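Local coordinates for protein dihydropyrimidinase (Brevibacillus agri, PDB 3SFW) that probably hydrolyses the cyclic amide bond of dihydropyrimidines, opening the ring at a two-zinc centre, at residues Ile43-Thr46 and Gly47-Leu50; Lys79-Phe83 and Gly84-Ser88; Phe364-Ile367 and Thr368-Val372; Ser429-Arg433 and Gly434-Val438. All blocks are in the same frame, centred on the assembly; numbering follows the deposited sequence.

Contact 1 (Ile43-Thr46 and Gly47-Leu50); sequences IDAT and GYYL
Asp44 OD1 is held by two donors of Thr46, and the carbonyl oxygens of both residues come up against the ring of Tyr48. The first donor is Thr46 OG1, 2.6 Å from Asp44 OD1 on its syn lone pair. The second is the backbone: Thr46 N lies 3.0 Å from Asp44 OD1, above the carboxylate plane, and closes an Asx turn. The Asx turn leads straight into a type II beta turn from Ala45 to Tyr48, in which Gly47, with its positive phi of 79°, takes the third position. Tyr48 N closes it on Ala45 O at 2.9 Å.

Tyr48 folds its ring back under the turn it has just completed. With CG opposite the carbonyl carbon and next to the backbone N (chi1 -57°), one ring face is brought under Thr46 O, which stands 3.8 Å above the plane over the ring centre. Asp44 O approaches the same ring obliquely, at 4.0 Å from Tyr48 CE2.

The bend leads the chain out of strand 41-44, whose Ile43 pairs with Trp4 and Arg6, into strand 49-59 of the large mixed sheet. Tyr48 also rests on Leu395 and Asp397 of strand 393-403. On the apolar side of the bend Ala45 is buried: Ala45 CB lies 4.2 Å from Tyr48 CD2 and 3.9 Å from Leu50 CD1, the methyl that Leu50 turns back toward the turn.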
ATOM      1  N   ILE A  43     -43.362 -31.269   5.949  1.00 18.04           N
ATOM      2  CA  ILE A  43     -43.293 -30.012   5.202  1.00 17.90           C
ATOM      3  C   ILE A  43     -42.558 -30.299   3.901  1.00 20.15           C
ATOM      4  O   ILE A  43     -41.381 -30.735   3.904  1.00 19.12           O
ATOM      5  CB  ILE A  43     -42.460 -28.931   5.983  1.00 18.93           C
ATOM      6  CG1 ILE A  43     -42.917 -28.776   7.444  1.00 22.54           C
ATOM      7  CG2 ILE A  43     -42.472 -27.588   5.262  1.00 19.56           C
ATOM      8  CD1 ILE A  43     -44.373 -28.667   7.631  1.00 25.40           C
ATOM      9  N   ASP A  44     -43.233 -30.067   2.793  1.00 17.89           N
ATOM     10  CA  ASP A  44     -42.654 -30.346   1.484  1.00 19.13           C
ATOM     11  C   ASP A  44     -41.771 -29.185   0.969  1.00 19.68           C
ATOM     12  O   ASP A  44     -42.273 -28.102   0.660  1.00 18.72           O
ATOM     13  CB  ASP A  44     -43.798 -30.652   0.503  1.00 22.61           C
ATOM     14  CG  ASP A  44     -43.311 -31.021  -0.879  1.00 26.10           C
ATOM     15  OD1 ASP A  44     -42.092 -31.076  -1.111  1.00 23.06           O
ATOM     16  OD2 ASP A  44     -44.161 -31.264  -1.757  1.00 28.16           O
ATOM     17  N   ALA A  45     -40.450 -29.412   0.902  1.00 17.40           N
ATOM     18  CA  ALA A  45     -39.503 -28.376   0.449  1.00 15.52           C
ATOM     19  C   ALA A  45     -38.933 -28.655  -0.939  1.00 15.59           C
ATOM     20  O   ALA A  45     -37.911 -28.095  -1.321  1.00 14.55           O
ATOM     21  CB  ALA A  45     -38.358 -28.196   1.479  1.00 15.22           C
ATOM     22  N   THR A  46     -39.672 -29.427  -1.754  1.00 18.20           N
ATOM     23  CA  THR A  46     -39.285 -29.649  -3.142  1.00 15.87           C
ATOM     24  C   THR A  46     -39.055 -28.338  -3.870  1.00 18.67           C
ATOM     25  O   THR A  46     -39.916 -27.433  -3.844  1.00 18.62           O
ATOM     26  CB  THR A  46     -40.393 -30.488  -3.925  1.00 18.48           C
ATOM     27  OG1 THR A  46     -40.645 -31.709  -3.236  1.00 19.69           O
ATOM     28  CG2 THR A  46     -39.926 -30.827  -5.335  1.00 21.98           C
ATOM     29  N   GLY A  47     -37.902 -28.224  -4.539  1.00 18.08           N
ATOM     30  CA  GLY A  47     -37.580 -27.032  -5.331  1.00 20.07           C
ATOM     31  C   GLY A  47     -37.086 -25.838  -4.499  1.00 18.14           C
ATOM     32  O   GLY A  47     -36.825 -24.760  -5.034  1.00 17.82           O
ATOM     33  N   TYR A  48     -36.957 -26.032  -3.199  1.00 16.02           N
ATOM     34  CA  TYR A  48     -36.459 -24.930  -2.335  1.00 13.83           C
ATOM     35  C   TYR A  48     -35.056 -25.225  -1.821  1.00  9.77           C
ATOM     36  O   TYR A  48     -34.691 -26.404  -1.569  1.00 15.37           O
ATOM     37  CB  TYR A  48     -37.379 -24.724  -1.111  1.00 13.12           C
ATOM     38  CG  TYR A  48     -38.849 -24.438  -1.437  1.00 16.51           C
ATOM     39  CD1 TYR A  48     -39.238 -23.834  -2.641  1.00 15.80           C
ATOM     40  CD2 TYR A  48     -39.837 -24.824  -0.546  1.00 16.19           C
ATOM     41  CE1 TYR A  48     -40.616 -23.579  -2.906  1.00 16.61           C
ATOM     42  CE2 TYR A  48     -41.172 -24.575  -0.799  1.00 19.71           C
ATOM     43  CZ  TYR A  48     -41.555 -23.971  -1.966  1.00 18.67           C
ATOM     44  OH  TYR A  48     -42.910 -23.703  -2.145  1.00 18.64           O
ATOM     45  N   TYR A  49     -34.340 -24.155  -1.513  1.00 12.34           N
ATOM     46  CA  TYR A  49     -33.262 -24.200  -0.545  1.00 11.82           C
ATOM     47  C   TYR A  49     -33.789 -24.069   0.912  1.00 14.21           C
ATOM     48  O   TYR A  49     -34.730 -23.319   1.178  1.00 15.81           O
ATOM     49  CB  TYR A  49     -32.304 -23.024  -0.763  1.00 11.51           C
ATOM     50  CG  TYR A  49     -31.484 -23.112  -2.016  1.00 13.75           C
ATOM     51  CD1 TYR A  49     -30.752 -24.269  -2.313  1.00 18.09           C
ATOM     52  CD2 TYR A  49     -31.440 -22.037  -2.918  1.00 15.08           C
ATOM     53  CE1 TYR A  49     -29.998 -24.332  -3.479  1.00 18.33           C
ATOM     54  CE2 TYR A  49     -30.683 -22.096  -4.077  1.00 16.21           C
ATOM     55  CZ  TYR A  49     -30.026 -23.263  -4.380  1.00 18.45           C
ATOM     56  OH  TYR A  49     -29.240 -23.287  -5.508  1.00 20.34           O
ATOM     57  N   LEU A  50     -33.176 -24.810   1.833  1.00 12.55           N
ATOM     58  CA  LEU A  50     -33.327 -24.545   3.274  1.00 10.97           C
ATOM     59  C   LEU A  50     -32.103 -23.725   3.671  1.00 14.37           C
ATOM     60  O   LEU A  50     -30.969 -24.237   3.630  1.00 13.38           O
ATOM     61  CB  LEU A  50     -33.320 -25.841   4.088  1.00 12.44           C
ATOM     62  CG  LEU A  50     -34.530 -26.766   4.026  1.00 16.98           C
ATOM     63  CD1 LEU A  50     -34.821 -27.203   2.674  1.00 21.90           C
ATOM     64  CD2 LEU A  50     -34.434 -27.972   4.982  1.00 12.78           C
TER

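Contact 2 (Lys79-Phe83 and Gly84-Ser88); sequences KAAAF and GGTTS
Thr86 begins its side chain against the last turn of helix 74-83: its CB lies 3.5 Å from Ala81 O and 4.0 Å from Ala81 CB. The two branches then part. CG2, placed opposite the backbone N (chi1 -72° puts OG1 beside that N instead), stays on the helix and touches Ala81 CB. OG1 leaves the contact and hydrogen-bonds Arg345 NH2.

The backbone at the helix end forms a Schellman motif. Thr86 N reaches back five residues to Ala81 O at 2.9 Å, and inside that loop Gly85 N bonds Ala82 O at 3.0 Å. Gly85 itself turns the chain with phi 86°. One residue earlier, Gly84 N still makes a helical bond to Ala80 O, 3.0 Å away, plus a weak one to Ala81 O. After the turn the chain doubles back, and Ala82 CA-H points at Thr86 O.

This is the exit of a beta-alpha-beta crossover, part of the TIM-barrel type of fold of the amidohydrolase family: strand 49-59, helix 74-83, then strand 86-93, which runs parallel to the first and bonds to it through Gly54 and Asp56. Strand 435-439 packs against the helix end through Val437 and Val438, and Phe83 stacks on His410.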
ATOM      1  N   LYS A  79     -41.725  -8.352  11.869  1.00 11.18           N
ATOM      2  CA  LYS A  79     -42.571  -9.086  10.929  1.00 12.74           C
ATOM      3  C   LYS A  79     -42.012  -8.903   9.503  1.00 12.66           C
ATOM      4  O   LYS A  79     -41.949  -9.858   8.708  1.00 11.50           O
ATOM      5  CB  LYS A  79     -44.046  -8.630  11.014  1.00 15.14           C
ATOM      6  CG  LYS A  79     -44.948  -9.315  10.050  1.00 18.24           C
ATOM      7  CD  LYS A  79     -46.429  -9.230  10.550  1.00 19.37           C
ATOM      8  CE  LYS A  79     -46.811  -7.760  10.802  1.00 22.66           C
ATOM      9  NZ  LYS A  79     -47.027  -6.989   9.567  1.00 21.38           N
ATOM     10  N   ALA A  80     -41.590  -7.678   9.182  1.00 11.10           N
ATOM     11  CA  ALA A  80     -41.047  -7.389   7.863  1.00 14.53           C
ATOM     12  C   ALA A  80     -39.716  -8.162   7.662  1.00 11.58           C
ATOM     13  O   ALA A  80     -39.468  -8.732   6.619  1.00 11.93           O
ATOM     14  CB  ALA A  80     -40.813  -5.877   7.734  1.00 12.63           C
ATOM     15  N   ALA A  81     -38.900  -8.218   8.702  1.00 11.82           N
ATOM     16  CA  ALA A  81     -37.651  -9.003   8.640  1.00 12.16           C
ATOM     17  C   ALA A  81     -37.991 -10.450   8.307  1.00 12.58           C
ATOM     18  O   ALA A  81     -37.362 -11.056   7.423  1.00 11.93           O
ATOM     19  CB  ALA A  81     -36.909  -8.941   9.998  1.00 11.22           C
ATOM     20  N   ALA A  82     -38.980 -11.007   9.001  1.00 10.21           N
ATOM     21  CA  ALA A  82     -39.334 -12.424   8.785  1.00 10.20           C
ATOM     22  C   ALA A  82     -39.842 -12.640   7.348  1.00 12.59           C
ATOM     23  O   ALA A  82     -39.452 -13.595   6.674  1.00 11.25           O
ATOM     24  CB  ALA A  82     -40.411 -12.889   9.808  1.00 10.92           C
ATOM     25  N   PHE A  83     -40.692 -11.739   6.846  1.00 12.14           N
ATOM     26  CA  PHE A  83     -41.128 -11.913   5.458  1.00 12.25           C
ATOM     27  C   PHE A  83     -39.918 -11.899   4.514  1.00 11.88           C
ATOM     28  O   PHE A  83     -40.044 -12.352   3.378  1.00 13.27           O
ATOM     29  CB  PHE A  83     -42.129 -10.841   5.057  1.00  9.78           C
ATOM     30  CG  PHE A  83     -43.560 -11.207   5.393  1.00 11.74           C
ATOM     31  CD1 PHE A  83     -44.201 -10.603   6.485  1.00 14.23           C
ATOM     32  CD2 PHE A  83     -44.266 -12.132   4.608  1.00 13.72           C
ATOM     33  CE1 PHE A  83     -45.545 -10.886   6.764  1.00 18.12           C
ATOM     34  CE2 PHE A  83     -45.601 -12.486   4.917  1.00 14.68           C
ATOM     35  CZ  PHE A  83     -46.251 -11.831   5.970  1.00 15.99           C
ATOM     36  N   GLY A  84     -38.863 -11.168   4.919  1.00 10.86           N
ATOM     37  CA  GLY A  84     -37.643 -10.988   4.132  1.00 10.90           C
ATOM     38  C   GLY A  84     -36.584 -12.069   4.358  1.00 10.79           C
ATOM     39  O   GLY A  84     -35.501 -11.993   3.783  1.00 10.82           O
ATOM     40  N   GLY A  85     -36.943 -13.080   5.141  1.00  9.75           N
ATOM     41  CA  GLY A  85     -36.044 -14.259   5.371  1.00  9.43           C
ATOM     42  C   GLY A  85     -35.047 -14.063   6.490  1.00 12.29           C
ATOM     43  O   GLY A  85     -34.065 -14.812   6.593  1.00 11.72           O
ATOM     44  N   THR A  86     -35.337 -13.113   7.391  1.00  9.38           N
ATOM     45  CA  THR A  86     -34.444 -12.829   8.531  1.00 11.13           C
ATOM     46  C   THR A  86     -35.168 -13.268   9.811  1.00 11.22           C
ATOM     47  O   THR A  86     -36.304 -12.863  10.065  1.00 12.89           O
ATOM     48  CB  THR A  86     -34.064 -11.323   8.559  1.00 12.97           C
ATOM     49  OG1 THR A  86     -33.157 -11.060   7.482  1.00 12.20           O
ATOM     50  CG2 THR A  86     -33.394 -10.923   9.892  1.00 13.91           C
ATOM     51  N   THR A  87     -34.518 -14.123  10.596  1.00  8.31           N
ATOM     52  CA  THR A  87     -35.113 -14.699  11.785  1.00 10.25           C
ATOM     53  C   THR A  87     -34.587 -14.145  13.142  1.00 11.09           C
ATOM     54  O   THR A  87     -35.143 -14.488  14.216  1.00  9.62           O
ATOM     55  CB  THR A  87     -35.025 -16.252  11.773  1.00 13.09           C
ATOM     56  OG1 THR A  87     -33.665 -16.630  11.555  1.00 11.51           O
ATOM     57  CG2 THR A  87     -35.878 -16.841  10.653  1.00 11.80           C
ATOM     58  N   SER A  88     -33.471 -13.387  13.122  1.00 10.78           N
ATOM     59  CA  SER A  88     -32.969 -12.737  14.337  1.00 10.04           C
ATOM     60  C   SER A  88     -32.467 -11.370  13.950  1.00  9.77           C
ATOM     61  O   SER A  88     -31.953 -11.182  12.821  1.00 11.67           O
ATOM     62  CB  SER A  88     -31.781 -13.550  14.904  1.00 11.70           C
ATOM     63  OG  SER A  88     -32.297 -14.667  15.563  1.00 15.44           O
TER

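Contact 3 (Phe364-Ile367 and Thr368-Val372); sequences FVDI and TSTKV
Thr368 puts two donors on one acceptor, Phe364 O. Its backbone N lies 3.1 Å from Phe364 O and its hydroxyl OG1 2.8 Å from the same oxygen, the two arriving from opposite faces of the carbonyl plane. The hydroxyl can do this because it sits between the backbone N and the carbonyl carbon (chi1 64°). That leaves Thr368 CG2 to meet the Phe364 ring obliquely, 4.0 Å from CE1.

At Ser369 the helix widens. Ser369 N makes only a weak bond to Val365 O, and its side chain packs on Pro52 of strand 49-59, where Ser369 OG hydrogen-bonds Gly53 O.

Thr370 N then takes the same acceptor properly, 3.1 Å from Val365 O, a five-residue step that marks a pi-type turn within helix 361-376. Its OG1 touches Val365 CG1 and hydrogen-bonds Gly383 O outside.

Lys371 repeats the five-residue step: Lys371 N lies 2.8 Å from Asp366 O. The Lys371 side chain returns to Asp366 as well. Bent at three successive torsions, it curls back so that Lys371 NZ forms a salt bridge with Asp366 OD2 at 2.8 Å, on the syn side of the carboxylate but tilted 29° out of its plane.

Val372 CG2 lies 3.5 Å from Ile367 O. Here the helix spans two barrel strands: Thr368 bonds Ile55 of strand 49-59, which carries zinc ligand His58, and Ile367 bonds Val312 of strand 311-312, just before zinc ligand Asp315. Phe364 and Thr368 pack against helix 345-354, both on Met346.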
ATOM      1  N   PHE A 364     -22.976 -16.393   0.680  1.00 10.12           N
ATOM      2  CA  PHE A 364     -24.248 -15.671   0.943  1.00 11.47           C
ATOM      3  C   PHE A 364     -24.770 -16.073   2.328  1.00 12.89           C
ATOM      4  O   PHE A 364     -25.110 -15.224   3.127  1.00 11.16           O
ATOM      5  CB  PHE A 364     -25.271 -15.995  -0.179  1.00 11.40           C
ATOM      6  CG  PHE A 364     -26.704 -15.691   0.187  1.00 12.97           C
ATOM      7  CD1 PHE A 364     -27.186 -14.399   0.091  1.00 14.36           C
ATOM      8  CD2 PHE A 364     -27.559 -16.704   0.603  1.00 20.38           C
ATOM      9  CE1 PHE A 364     -28.527 -14.094   0.408  1.00 14.05           C
ATOM     10  CE2 PHE A 364     -28.922 -16.438   0.851  1.00 22.37           C
ATOM     11  CZ  PHE A 364     -29.388 -15.099   0.798  1.00 17.00           C
ATOM     12  N   VAL A 365     -24.762 -17.369   2.655  1.00 11.33           N
ATOM     13  CA  VAL A 365     -25.191 -17.759   3.994  1.00 10.87           C
ATOM     14  C   VAL A 365     -24.250 -17.218   5.070  1.00 12.38           C
ATOM     15  O   VAL A 365     -24.693 -16.798   6.164  1.00 11.05           O
ATOM     16  CB  VAL A 365     -25.337 -19.300   4.120  1.00  9.97           C
ATOM     17  CG1 VAL A 365     -25.613 -19.665   5.633  1.00 10.35           C
ATOM     18  CG2 VAL A 365     -26.490 -19.787   3.178  1.00  9.56           C
ATOM     19  N   ASP A 366     -22.945 -17.300   4.808  1.00  9.66           N
ATOM     20  CA  ASP A 366     -21.970 -16.877   5.810  1.00 11.90           C
ATOM     21  C   ASP A 366     -22.156 -15.404   6.148  1.00  9.36           C
ATOM     22  O   ASP A 366     -22.218 -15.024   7.311  1.00 10.94           O
ATOM     23  CB  ASP A 366     -20.533 -17.142   5.290  1.00 13.78           C
ATOM     24  CG  ASP A 366     -19.526 -17.354   6.406  1.00 18.93           C
ATOM     25  OD1 ASP A 366     -19.890 -17.703   7.551  1.00 13.76           O
ATOM     26  OD2 ASP A 366     -18.325 -17.138   6.134  1.00 23.31           O
ATOM     27  N   ILE A 367     -22.356 -14.592   5.115  1.00  9.59           N
ATOM     28  CA  ILE A 367     -22.396 -13.141   5.290  1.00 10.62           C
ATOM     29  C   ILE A 367     -23.706 -12.672   5.846  1.00  9.07           C
ATOM     30  O   ILE A 367     -23.760 -11.620   6.489  1.00 11.05           O
ATOM     31  CB  ILE A 367     -22.175 -12.556   3.899  1.00 18.35           C
ATOM     32  CG1 ILE A 367     -20.705 -12.752   3.496  1.00 10.46           C
ATOM     33  CG2 ILE A 367     -22.749 -11.203   3.762  1.00 24.08           C
ATOM     34  CD1 ILE A 367     -19.807 -13.184   4.584  1.00 28.23           C
ATOM     35  N   THR A 368     -24.787 -13.408   5.588  1.00  9.85           N
ATOM     36  CA  THR A 368     -26.112 -12.980   6.055  1.00 10.52           C
ATOM     37  C   THR A 368     -26.541 -13.614   7.372  1.00 11.94           C
ATOM     38  O   THR A 368     -27.480 -13.159   7.991  1.00 11.56           O
ATOM     39  CB  THR A 368     -27.206 -13.262   5.031  1.00 11.75           C
ATOM     40  OG1 THR A 368     -27.305 -14.681   4.841  1.00 10.32           O
ATOM     41  CG2 THR A 368     -26.906 -12.521   3.655  1.00 11.98           C
ATOM     42  N   SER A 369     -25.828 -14.647   7.815  1.00  8.92           N
ATOM     43  CA  SER A 369     -26.298 -15.441   8.934  1.00 12.02           C
ATOM     44  C   SER A 369     -25.140 -15.970   9.813  1.00 10.99           C
ATOM     45  O   SER A 369     -24.964 -15.534  10.978  1.00 11.33           O
ATOM     46  CB  SER A 369     -27.138 -16.607   8.405  1.00 14.46           C
ATOM     47  OG  SER A 369     -27.707 -17.278   9.469  1.00 15.36           O
ATOM     48  N   THR A 370     -24.327 -16.855   9.272  1.00  9.91           N
ATOM     49  CA  THR A 370     -23.399 -17.607  10.155  1.00 11.47           C
ATOM     50  C   THR A 370     -22.285 -16.736  10.729  1.00 12.04           C
ATOM     51  O   THR A 370     -22.023 -16.739  11.948  1.00 10.10           O
ATOM     52  CB  THR A 370     -22.762 -18.759   9.381  1.00 11.76           C
ATOM     53  OG1 THR A 370     -23.783 -19.512   8.702  1.00 10.35           O
ATOM     54  CG2 THR A 370     -21.897 -19.665  10.325  1.00 12.80           C
ATOM     55  N   LYS A 371     -21.634 -15.944   9.877  1.00 10.99           N
ATOM     56  CA  LYS A 371     -20.543 -15.069  10.368  1.00  9.41           C
ATOM     57  C   LYS A 371     -21.094 -13.960  11.311  1.00 10.50           C
ATOM     58  O   LYS A 371     -20.412 -13.479  12.232  1.00  9.90           O
ATOM     59  CB  LYS A 371     -19.730 -14.485   9.190  1.00 11.27           C
ATOM     60  CG  LYS A 371     -18.349 -13.938   9.589  1.00 13.59           C
ATOM     61  CD  LYS A 371     -17.497 -15.029  10.335  1.00 13.20           C
ATOM     62  CE  LYS A 371     -17.283 -16.342   9.597  1.00 20.62           C
ATOM     63  NZ  LYS A 371     -16.767 -16.119   8.208  1.00 23.44           N
ATOM     64  N   VAL A 372     -22.331 -13.569  11.074  1.00 10.80           N
ATOM     65  CA  VAL A 372     -22.980 -12.604  11.952  1.00  9.69           C
ATOM     66  C   VAL A 372     -23.197 -13.254  13.341  1.00 11.50           C
ATOM     67  O   VAL A 372     -22.835 -12.669  14.355  1.00 10.86           O
ATOM     68  CB  VAL A 372     -24.395 -12.240  11.415  1.00  9.11           C
ATOM     69  CG1 VAL A 372     -25.108 -11.274  12.407  1.00  8.95           C
ATOM     70  CG2 VAL A 372     -24.309 -11.593   9.990  1.00  8.90           C
TER

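Contact 4 (Ser429-Arg433 and Gly434-Val438); sequences SVLSR and GAFVV
Leu431 CD2 sits over one face of the Phe436 ring, 3.7 Å from the centroid and only 2° off the ring normal, a CH-pi contact. Ser429 CB meets the edge of the ring, 4.0 Å from Phe436 CE2. Leu431 and Phe436 form a non-hydrogen-bonded antiparallel pair; the two side chains lie side by side, pointing the same way, and both touch Lys3 of strand 2-6.

Val430, Ser432, Ala435 and Val438 project on the other face. Here Val430 CG2 meets Val438 CB at 4.0 Å. Val437, at the bulge, turns to Val430 and Ser432, and its CG2 comes tightly against Ser432 CB, 3.5 Å away.

Val430 O is the acceptor where the pairing slips. Val437 N meets it at 2.7 Å, almost straight in line with the carbonyl, while Val438 N adds a weaker bond to the same oxygen. In return Val430 N donates to Val438 O at 2.8 Å. Val437 and Val438 together face Val430, a classic beta bulge, and beyond it Ser432 and Ala435 pair regularly, with Ser432 N 2.9 Å from Ala435 O.

Arg433 and Gly434, both with positive phi, form the corners of the turn. Arg433 reaches out in salt bridges to Glu26 and Asp119 and bonds Ala449 O. The whole is a beta hairpin with a two-residue loop, Arg433-Gly434, closed by a type I' turn and joining strands 422-432 and 435-439.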
ATOM      1  N   SER A 429     -41.446 -19.774   3.225  1.00 12.26           N
ATOM      2  CA  SER A 429     -41.813 -20.011   4.618  1.00 11.51           C
ATOM      3  C   SER A 429     -40.623 -19.746   5.534  1.00 14.50           C
ATOM      4  O   SER A 429     -39.482 -19.872   5.103  1.00 12.19           O
ATOM      5  CB  SER A 429     -42.300 -21.440   4.784  1.00 12.52           C
ATOM      6  OG  SER A 429     -43.448 -21.604   3.957  1.00 15.08           O
ATOM      7  N   VAL A 430     -40.914 -19.366   6.777  1.00 12.15           N
ATOM      8  CA  VAL A 430     -39.886 -18.969   7.744  1.00 11.95           C
ATOM      9  C   VAL A 430     -40.251 -19.564   9.089  1.00 14.34           C
ATOM     10  O   VAL A 430     -41.344 -19.310   9.624  1.00 13.57           O
ATOM     11  CB  VAL A 430     -39.808 -17.443   7.860  1.00 10.09           C
ATOM     12  CG1 VAL A 430     -38.764 -17.008   8.911  1.00 11.86           C
ATOM     13  CG2 VAL A 430     -39.524 -16.812   6.493  1.00 12.35           C
ATOM     14  N   LEU A 431     -39.356 -20.390   9.633  1.00 13.46           N
ATOM     15  CA  LEU A 431     -39.521 -20.917  10.994  1.00 13.35           C
ATOM     16  C   LEU A 431     -38.587 -20.193  11.946  1.00 13.16           C
ATOM     17  O   LEU A 431     -37.409 -19.910  11.585  1.00 13.04           O
ATOM     18  CB  LEU A 431     -39.160 -22.395  11.017  1.00 13.78           C
ATOM     19  CG  LEU A 431     -40.120 -23.247  10.159  1.00 16.01           C
ATOM     20  CD1 LEU A 431     -39.321 -24.132   9.201  1.00 22.76           C
ATOM     21  CD2 LEU A 431     -41.036 -24.130  11.052  1.00 18.29           C
ATOM     22  N   SER A 432     -39.086 -19.952  13.153  1.00 12.54           N
ATOM     23  CA  SER A 432     -38.287 -19.379  14.263  1.00 10.26           C
ATOM     24  C   SER A 432     -38.430 -20.311  15.479  1.00 15.57           C
ATOM     25  O   SER A 432     -39.546 -20.527  15.948  1.00 11.38           O
ATOM     26  CB  SER A 432     -38.765 -17.961  14.585  1.00 14.41           C
ATOM     27  OG  SER A 432     -38.202 -17.504  15.818  1.00 12.93           O
ATOM     28  N   ARG A 433     -37.336 -20.922  15.935  1.00 12.91           N
ATOM     29  CA  ARG A 433     -37.415 -21.919  17.020  1.00 12.45           C
ATOM     30  C   ARG A 433     -38.507 -22.976  16.758  1.00 13.46           C
ATOM     31  O   ARG A 433     -39.279 -23.330  17.638  1.00 13.76           O
ATOM     32  CB  ARG A 433     -37.551 -21.224  18.392  1.00 12.56           C
ATOM     33  CG  ARG A 433     -36.184 -20.698  18.931  1.00 13.74           C
ATOM     34  CD  ARG A 433     -36.233 -19.918  20.284  1.00 13.74           C
ATOM     35  NE  ARG A 433     -36.967 -18.660  20.172  1.00 13.45           N
ATOM     36  CZ  ARG A 433     -38.291 -18.514  20.313  1.00 15.02           C
ATOM     37  NH1 ARG A 433     -39.036 -19.439  20.904  1.00 13.53           N
ATOM     38  NH2 ARG A 433     -38.844 -17.332  20.012  1.00 13.83           N
ATOM     39  N   GLY A 434     -38.555 -23.448  15.519  1.00 12.90           N
ATOM     40  CA  GLY A 434     -39.395 -24.584  15.130  1.00 13.27           C
ATOM     41  C   GLY A 434     -40.870 -24.224  14.905  1.00 14.28           C
ATOM     42  O   GLY A 434     -41.661 -25.086  14.539  1.00 16.07           O
ATOM     43  N   ALA A 435     -41.246 -22.970  15.152  1.00 12.85           N
ATOM     44  CA  ALA A 435     -42.619 -22.536  14.851  1.00 14.65           C
ATOM     45  C   ALA A 435     -42.635 -21.670  13.614  1.00 13.32           C
ATOM     46  O   ALA A 435     -41.811 -20.765  13.467  1.00 13.57           O
ATOM     47  CB  ALA A 435     -43.250 -21.767  16.072  1.00 14.82           C
ATOM     48  N   PHE A 436     -43.649 -21.850  12.772  1.00 13.14           N
ATOM     49  CA  PHE A 436     -43.764 -21.002  11.582  1.00 12.21           C
ATOM     50  C   PHE A 436     -44.065 -19.573  11.981  1.00 13.24           C
ATOM     51  O   PHE A 436     -44.916 -19.343  12.879  1.00 12.75           O
ATOM     52  CB  PHE A 436     -44.877 -21.495  10.677  1.00 13.77           C
ATOM     53  CG  PHE A 436     -44.496 -22.685   9.845  1.00 14.64           C
ATOM     54  CD1 PHE A 436     -44.957 -23.949  10.192  1.00 14.37           C
ATOM     55  CD2 PHE A 436     -43.709 -22.520   8.702  1.00 15.38           C
ATOM     56  CE1 PHE A 436     -44.577 -25.059   9.430  1.00 17.18           C
ATOM     57  CE2 PHE A 436     -43.348 -23.589   7.932  1.00 17.55           C
ATOM     58  CZ  PHE A 436     -43.801 -24.859   8.267  1.00 15.68           C
ATOM     59  N   VAL A 437     -43.387 -18.630  11.319  1.00 13.21           N
ATOM     60  CA  VAL A 437     -43.678 -17.175  11.445  1.00 11.17           C
ATOM     61  C   VAL A 437     -44.361 -16.733  10.147  1.00 12.73           C
ATOM     62  O   VAL A 437     -45.365 -15.981  10.144  1.00 12.97           O
ATOM     63  CB  VAL A 437     -42.347 -16.349  11.633  1.00 13.42           C
ATOM     64  CG1 VAL A 437     -42.665 -14.800  11.781  1.00 13.59           C
ATOM     65  CG2 VAL A 437     -41.605 -16.882  12.918  1.00 13.53           C
ATOM     66  N   VAL A 438     -43.778 -17.162   9.028  1.00 12.34           N
ATOM     67  CA  VAL A 438     -44.390 -17.005   7.715  1.00 12.83           C
ATOM     68  C   VAL A 438     -44.552 -18.412   7.118  1.00 13.54           C
ATOM     69  O   VAL A 438     -43.654 -19.263   7.217  1.00 12.78           O
ATOM     70  CB  VAL A 438     -43.443 -16.143   6.801  1.00 12.10           C
ATOM     71  CG1 VAL A 438     -43.977 -16.081   5.352  1.00 12.72           C
ATOM     72  CG2 VAL A 438     -43.272 -14.735   7.387  1.00 12.38           C
TER

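How the contacts relate
Contacts 2, 3 and 4 are largely buried, whereas contact 1 lies farthest from the chain centre and has more exposed residues. Contacts 1, 2 and 4 all reach the same mixed sheet; contact 3 is a helix packed beside it. Contact 4 touches contacts 1 and 2, but not contact 3: Phe436 CZ packs on Ile43 CD1 and Val437 CG1 on Ala82 CB. Each solves a different backbone problem, a bend between sheets in contact 1, a helix end in contact 2, a widened helical turn in contact 3 and a bulged hairpin in contact 4. Side-chain charge crosses the segments in contact 3, while glycines with positive phi serve the other three.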